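PDB 3LTO: mevalonate diphosphate decarboxylase from Legionella pneumophila, which probably catalyses the ATP-dependent decarboxylation of mevalonate 5-diphosphate to isopentenyl diphosphate in isoprenoid biosynthesis. Local coordinates for residues E189-V199 with L245-Y255. Residues are numbered along the deposited sequence; the frame is centred on the assembly and turned at random.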
# COMPACT_ATOMS: atom_id res chain seq x y z
N GLU A 189 19.72 -16.03 -24.71
CA GLU A 189 19.09 -14.78 -24.27
C GLU A 189 18.65 -14.80 -22.80
O GLU A 189 17.96 -15.71 -22.36
CB GLU A 189 17.89 -14.46 -25.16
CG GLU A 189 17.12 -13.22 -24.72
CD GLU A 189 16.44 -12.52 -25.87
OE1 GLU A 189 17.16 -11.89 -26.70
OE2 GLU A 189 15.20 -12.59 -25.95
N ILE A 190 19.03 -13.76 -22.07
CA ILE A 190 18.70 -13.63 -20.65
C ILE A 190 17.22 -13.36 -20.40
O ILE A 190 16.67 -12.38 -20.90
CB ILE A 190 19.48 -12.47 -20.00
CG1 ILE A 190 20.96 -12.52 -20.41
CG2 ILE A 190 19.32 -12.53 -18.48
CD1 ILE A 190 21.72 -13.69 -19.86
N PRO A 191 16.55 -14.22 -19.62
CA PRO A 191 15.13 -14.05 -19.32
C PRO A 191 14.86 -12.78 -18.52
O PRO A 191 15.70 -12.32 -17.75
CB PRO A 191 14.79 -15.31 -18.51
CG PRO A 191 15.73 -16.32 -19.06
CD PRO A 191 17.02 -15.54 -19.16
N SER A 192 13.67 -12.22 -18.72
CA SER A 192 13.25 -11.00 -18.04
C SER A 192 13.52 -11.10 -16.54
O SER A 192 14.09 -10.19 -15.94
CB SER A 192 11.76 -10.77 -18.29
OG SER A 192 11.32 -9.60 -17.64
N ARG A 193 13.10 -12.21 -15.95
CA ARG A 193 13.27 -12.50 -14.53
C ARG A 193 14.73 -12.38 -14.08
O ARG A 193 15.04 -11.72 -13.09
CB ARG A 193 12.74 -13.91 -14.25
CG ARG A 193 12.99 -14.46 -12.86
CD ARG A 193 12.10 -13.82 -11.83
NE ARG A 193 10.70 -13.82 -12.24
CZ ARG A 193 9.70 -13.48 -11.45
NH1 ARG A 193 9.94 -13.12 -10.19
NH2 ARG A 193 8.45 -13.47 -11.91
N VAL A 194 15.63 -13.03 -14.82
CA VAL A 194 17.05 -13.00 -14.50
C VAL A 194 17.68 -11.63 -14.72
O VAL A 194 18.52 -11.19 -13.94
CB VAL A 194 17.83 -14.05 -15.33
CG1 VAL A 194 19.33 -13.85 -15.17
CG2 VAL A 194 17.44 -15.45 -14.88
N ALA A 195 17.27 -10.95 -15.79
CA ALA A 195 17.80 -9.62 -16.10
C ALA A 195 17.54 -8.68 -14.93
O ALA A 195 18.38 -7.85 -14.59
CB ALA A 195 17.13 -9.07 -17.37
N HIS A 196 16.37 -8.82 -14.32
CA HIS A 196 15.98 -7.99 -13.18
C HIS A 196 16.93 -8.22 -12.01
O HIS A 196 17.10 -7.34 -11.17
CB HIS A 196 14.55 -8.32 -12.77
CG HIS A 196 13.51 -7.85 -13.74
ND1 HIS A 196 12.19 -8.24 -13.66
CD2 HIS A 196 13.60 -7.01 -14.80
CE1 HIS A 196 11.51 -7.66 -14.63
NE2 HIS A 196 12.34 -6.91 -15.34
N LYS A 197 17.53 -9.40 -11.96
CA LYS A 197 18.47 -9.74 -10.90
C LYS A 197 19.86 -9.18 -11.23
O LYS A 197 20.50 -8.55 -10.39
CB LYS A 197 18.60 -11.26 -10.75
CG LYS A 197 17.34 -11.99 -10.28
CD LYS A 197 16.99 -11.67 -8.83
CE LYS A 197 16.21 -12.81 -8.18
NZ LYS A 197 14.98 -13.21 -8.93
N LEU A 198 20.30 -9.40 -12.46
CA LEU A 198 21.62 -8.96 -12.88
C LEU A 198 21.88 -7.46 -12.77
O LEU A 198 23.00 -7.04 -12.46
CB LEU A 198 21.89 -9.42 -14.32
CG LEU A 198 21.90 -10.94 -14.52
CD1 LEU A 198 22.07 -11.27 -15.99
CD2 LEU A 198 23.03 -11.55 -13.70
N VAL A 199 20.85 -6.65 -13.00
CA VAL A 199 21.01 -5.20 -12.95
C VAL A 199 21.41 -4.62 -11.60
O VAL A 199 21.71 -3.43 -11.51
CB VAL A 199 19.73 -4.48 -13.44
CG1 VAL A 199 19.58 -4.68 -14.93
CG2 VAL A 199 18.52 -5.01 -12.71
N LEU A 245 21.07 -0.26 -17.82
CA LEU A 245 21.37 -1.05 -16.63
C LEU A 245 21.92 -2.42 -17.03
O LEU A 245 22.88 -2.90 -16.44
CB LEU A 245 20.11 -1.23 -15.79
CG LEU A 245 19.91 -0.44 -14.49
CD1 LEU A 245 20.36 1.00 -14.64
CD2 LEU A 245 18.43 -0.52 -14.11
N PHE A 246 21.31 -3.03 -18.04
CA PHE A 246 21.77 -4.34 -18.48
C PHE A 246 23.22 -4.31 -18.97
O PHE A 246 24.03 -5.17 -18.62
CB PHE A 246 20.87 -4.88 -19.61
CG PHE A 246 19.39 -4.82 -19.32
CD1 PHE A 246 18.89 -5.18 -18.08
CD2 PHE A 246 18.48 -4.44 -20.32
CE1 PHE A 246 17.51 -5.16 -17.82
CE2 PHE A 246 17.11 -4.41 -20.08
CZ PHE A 246 16.62 -4.78 -18.82
N LYS A 247 23.57 -3.31 -19.78
CA LYS A 247 24.92 -3.24 -20.31
C LYS A 247 25.98 -2.62 -19.41
O LYS A 247 27.15 -2.55 -19.79
CB LYS A 247 24.93 -2.53 -21.67
CG LYS A 247 24.68 -1.03 -21.61
CD LYS A 247 24.78 -0.41 -23.00
CE LYS A 247 24.73 1.11 -22.95
NZ LYS A 247 24.64 1.70 -24.31
N THR A 248 25.59 -2.16 -18.23
CA THR A 248 26.58 -1.58 -17.31
C THR A 248 26.71 -2.40 -16.03
O THR A 248 27.28 -1.94 -15.05
CB THR A 248 26.24 -0.12 -16.93
OG1 THR A 248 24.93 -0.06 -16.38
CG2 THR A 248 26.31 0.78 -18.16
N CYS A 249 26.18 -3.62 -16.03
CA CYS A 249 26.30 -4.47 -14.84
C CYS A 249 27.65 -5.18 -14.88
O CYS A 249 28.47 -4.91 -15.76
CB CYS A 249 25.16 -5.50 -14.77
SG CYS A 249 25.12 -6.74 -16.09
N GLU A 250 27.87 -6.08 -13.93
CA GLU A 250 29.12 -6.83 -13.82
C GLU A 250 29.49 -7.50 -15.15
O GLU A 250 30.62 -7.36 -15.63
CB GLU A 250 28.99 -7.87 -12.72
CG GLU A 250 30.27 -8.56 -12.32
CD GLU A 250 30.16 -9.18 -10.94
OE1 GLU A 250 29.99 -8.42 -9.96
OE2 GLU A 250 30.25 -10.43 -10.84
N LYS A 251 28.55 -8.23 -15.72
CA LYS A 251 28.77 -8.90 -17.00
C LYS A 251 27.77 -8.33 -18.01
O LYS A 251 26.67 -8.87 -18.19
CB LYS A 251 28.59 -10.41 -16.84
CG LYS A 251 29.71 -11.08 -16.03
CD LYS A 251 31.00 -11.17 -16.84
CE LYS A 251 32.11 -11.90 -16.07
NZ LYS A 251 32.55 -11.15 -14.85
N PRO A 252 28.14 -7.23 -18.67
CA PRO A 252 27.32 -6.54 -19.67
C PRO A 252 26.61 -7.42 -20.70
O PRO A 252 27.21 -8.32 -21.29
CB PRO A 252 28.32 -5.60 -20.33
CG PRO A 252 29.22 -5.23 -19.19
CD PRO A 252 29.44 -6.56 -18.51
N PHE A 253 25.32 -7.17 -20.89
CA PHE A 253 24.53 -7.89 -21.88
C PHE A 253 23.55 -6.88 -22.45
O PHE A 253 23.29 -5.85 -21.84
CB PHE A 253 23.80 -9.10 -21.27
CG PHE A 253 22.80 -8.75 -20.21
CD1 PHE A 253 23.21 -8.45 -18.91
CD2 PHE A 253 21.44 -8.74 -20.49
CE1 PHE A 253 22.28 -8.16 -17.90
CE2 PHE A 253 20.49 -8.44 -19.49
CZ PHE A 253 20.92 -8.15 -18.20
N SER A 254 23.01 -7.17 -23.63
CA SER A 254 22.09 -6.22 -24.23
C SER A 254 21.09 -6.88 -25.16
O SER A 254 21.45 -7.77 -25.93
CB SER A 254 22.89 -5.16 -24.99
OG SER A 254 22.03 -4.28 -25.70
N TYR A 255 19.84 -6.43 -25.09
CA TYR A 255 18.78 -6.94 -25.96
C TYR A 255 18.79 -6.07 -27.19
O TYR A 255 18.37 -6.49 -28.27
CB TYR A 255 17.42 -6.83 -25.28
CG TYR A 255 17.31 -7.64 -24.01
CD1 TYR A 255 17.24 -9.03 -24.06
CD2 TYR A 255 17.28 -7.01 -22.77
CE1 TYR A 255 17.14 -9.78 -22.90
CE2 TYR A 255 17.18 -7.74 -21.60
CZ TYR A 255 17.11 -9.12 -21.67
OH TYR A 255 17.01 -9.84 -20.52
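Val199 and Leu245 bring the two backbones within 5.6 Å (CA to CA), whereas at the other end Glu189 and Tyr255 stay 8.0 Å apart, CA to CA, and side chains bridge the gap. Pro191 occupies the N-cap position of the short helix 192-198; in the partner, the loop after helix 228-247 folds back through a backbone hydrogen bond from Phe253 N to Phe246 O. Tyr255 reaches across to the loop before the helix, its OH donating to Ile190 O at 2.6 Å from above the carbonyl plane, at a C=O...O angle of 132°. Ala195 CB also meets the edge of this ring, and Glu189 crosses it with its carboxylate nearly perpendicular to the ring (84°), OE2 being hydrogen-bonded to Ser185 OG. Phe253 projects between Ile190 and Leu198, its chi1 of 62° setting CG between its own backbone N and carbonyl carbon; Ile190 CG1 touches CD2 at 3.8 Å and Leu198 CD1 touches CE1 at 3.7 Å. Beyond it, Val199 lies alongside Phe246, CG1 packing closely on CD1 (3.3 Å), and also meets Leu245 CB. Tyr255 CE2 sits over the rim of one Phe246 face, and Phe246 CB over the rim of one Phe253 face, linking the three aromatics. Within the C-terminal domain of this GHMP-type fold, the contact thus joins helix 192-198, which follows strand 177-182, to the end of helix 228-247, where Leu245 also touches helix 208-224.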